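Local atomic coordinates of designed protein 5L6HC3_1 (Synthetic construct, PDB entry 5IZS), a protein that was designed from scratch to assemble into a homotrimer of helical hairpins, with hydrogen-bond networks probably giving the assembly its specificity. Residues I15-K20 and E67-R72. Numbering follows the deposited sequence.
Sequences IELARK and EEEIRR
Glu69 reaches across from helix 45-82 and lies against Leu17 and Lys20 of helix 6-41, within the antiparallel helical hairpin that each subunit brings to this designed trimeric bundle. The two short segments run antiparallel at 175°, their axes 10.3 Å apart, with Leu17 nearest Ile70 in register. Taking Glu69 atom by atom, CB borders the aliphatic start of Lys20. CG makes the closest approach: 3.5 Å to Leu17 CD1 and 3.8 Å to Lys20 CG. The bend at chi2 (82°) then turns the carboxylate off the line of the chain. CD sits beside Leu17 CD1; OE2 lies against that methyl and Lys20 CB, near Glu16 O but without a hydrogen bond to it, while OE1 faces Arg72 NH2 at 3.3 Å, well out of the guanidinium plane, a pairing of charges rather than a directed bond. With an alanine in its place, Arg72 would probably lose one carboxylate partner and Leu17 CD1 the methylene that covers it. On the buried side of the contact, Leu17 CD1 also meets Ile70 CG1 at 3.9 Å. Both residues continue into the trimer interface, Leu17 packing on Ile15, and Ile70 on Arg19, both of the same neighbouring subunit. On the outer side, Arg72 ties the network together, its NE paired with Glu76 one turn further along. Glu16, its CG anti to the backbone N, extends from its helix to meet that guanidinium, the two charged planes 48° apart; its OE2 lies near the guanidinium edge, a long salt bridge of 3.8 Å to Arg72 NH2.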
# COMPACT_ATOMS: atom_id res chain seq x y z
N ILE C 15 6.70 -11.79 -7.32
CA ILE C 15 6.80 -10.61 -8.17
C ILE C 15 5.42 -10.20 -8.66
O ILE C 15 5.06 -9.02 -8.63
CB ILE C 15 7.73 -10.85 -9.37
CG1 ILE C 15 9.19 -10.68 -8.94
CG2 ILE C 15 7.42 -9.90 -10.52
CD1 ILE C 15 9.50 -9.29 -8.43
N GLU C 16 4.65 -11.19 -9.10
CA GLU C 16 3.28 -10.96 -9.51
C GLU C 16 2.47 -10.45 -8.32
O GLU C 16 1.56 -9.63 -8.48
CB GLU C 16 2.67 -12.25 -10.07
CG GLU C 16 1.47 -12.04 -10.97
CD GLU C 16 0.83 -13.34 -11.39
OE1 GLU C 16 1.33 -14.41 -10.97
OE2 GLU C 16 -0.18 -13.30 -12.12
N LEU C 17 2.84 -10.90 -7.13
CA LEU C 17 2.13 -10.56 -5.90
C LEU C 17 2.38 -9.11 -5.49
O LEU C 17 1.45 -8.40 -5.09
CB LEU C 17 2.53 -11.51 -4.77
CG LEU C 17 1.61 -11.59 -3.55
CD1 LEU C 17 0.18 -11.77 -3.99
CD2 LEU C 17 2.04 -12.74 -2.64
N ALA C 18 3.63 -8.67 -5.60
CA ALA C 18 3.99 -7.30 -5.27
C ALA C 18 3.30 -6.31 -6.20
O ALA C 18 2.86 -5.24 -5.79
CB ALA C 18 5.50 -7.11 -5.33
N ARG C 19 3.19 -6.70 -7.47
CA ARG C 19 2.53 -5.88 -8.49
C ARG C 19 1.06 -5.64 -8.18
O ARG C 19 0.58 -4.51 -8.25
CB ARG C 19 2.66 -6.52 -9.87
CG ARG C 19 4.05 -6.46 -10.49
CD ARG C 19 3.95 -6.29 -12.00
NE ARG C 19 5.17 -6.70 -12.69
CZ ARG C 19 6.25 -5.94 -12.85
NH1 ARG C 19 6.27 -4.70 -12.36
NH2 ARG C 19 7.31 -6.41 -13.49
N LYS C 20 0.35 -6.71 -7.83
CA LYS C 20 -1.08 -6.62 -7.54
C LYS C 20 -1.33 -5.72 -6.34
O LYS C 20 -2.28 -4.93 -6.34
CB LYS C 20 -1.66 -8.02 -7.30
CG LYS C 20 -3.16 -8.01 -7.00
CD LYS C 20 -3.94 -7.24 -8.05
CE LYS C 20 -5.42 -7.21 -7.73
NZ LYS C 20 -6.19 -6.40 -8.72
N GLU C 67 -6.57 -9.47 -0.98
CA GLU C 67 -6.54 -10.57 -0.01
C GLU C 67 -6.75 -11.91 -0.71
O GLU C 67 -6.17 -12.93 -0.33
CB GLU C 67 -7.60 -10.38 1.07
CG GLU C 67 -7.35 -9.21 2.01
CD GLU C 67 -8.56 -8.89 2.87
OE1 GLU C 67 -9.66 -9.39 2.56
OE2 GLU C 67 -8.41 -8.13 3.85
N GLU C 68 -7.58 -11.89 -1.75
CA GLU C 68 -7.93 -13.10 -2.48
C GLU C 68 -6.76 -13.59 -3.34
O GLU C 68 -6.52 -14.79 -3.45
CB GLU C 68 -9.16 -12.85 -3.35
CG GLU C 68 -9.82 -14.13 -3.83
CD GLU C 68 -9.91 -15.18 -2.74
OE1 GLU C 68 -10.38 -14.86 -1.62
OE2 GLU C 68 -9.48 -16.32 -2.99
N GLU C 69 -6.03 -12.64 -3.92
CA GLU C 69 -4.84 -12.93 -4.71
C GLU C 69 -3.72 -13.50 -3.84
O GLU C 69 -2.94 -14.34 -4.27
CB GLU C 69 -4.39 -11.67 -5.45
CG GLU C 69 -2.90 -11.54 -5.67
CD GLU C 69 -2.40 -12.31 -6.88
OE1 GLU C 69 -3.03 -13.32 -7.26
OE2 GLU C 69 -1.38 -11.89 -7.46
N ILE C 70 -3.65 -13.03 -2.59
CA ILE C 70 -2.68 -13.54 -1.64
C ILE C 70 -2.99 -14.99 -1.28
O ILE C 70 -2.09 -15.82 -1.17
CB ILE C 70 -2.63 -12.66 -0.37
CG1 ILE C 70 -1.88 -11.36 -0.65
CG2 ILE C 70 -1.95 -13.39 0.79
CD1 ILE C 70 -1.87 -10.40 0.51
N ARG C 71 -4.28 -15.29 -1.11
CA ARG C 71 -4.71 -16.67 -0.87
C ARG C 71 -4.38 -17.55 -2.06
O ARG C 71 -4.12 -18.74 -1.90
CB ARG C 71 -6.22 -16.73 -0.57
CG ARG C 71 -6.60 -16.40 0.86
CD ARG C 71 -8.11 -16.54 1.09
NE ARG C 71 -8.54 -15.92 2.34
CZ ARG C 71 -9.81 -15.69 2.66
NH1 ARG C 71 -10.79 -16.05 1.84
NH2 ARG C 71 -10.10 -15.12 3.82
N ARG C 72 -4.38 -16.97 -3.26
CA ARG C 72 -4.02 -17.73 -4.45
C ARG C 72 -2.53 -18.03 -4.45
O ARG C 72 -2.13 -19.16 -4.69
CB ARG C 72 -4.39 -16.99 -5.73
CG ARG C 72 -4.61 -17.92 -6.92
CD ARG C 72 -5.04 -17.14 -8.15
NE ARG C 72 -3.97 -16.30 -8.67
CZ ARG C 72 -4.09 -15.56 -9.76
NH1 ARG C 72 -5.22 -15.56 -10.45
NH2 ARG C 72 -3.07 -14.81 -10.18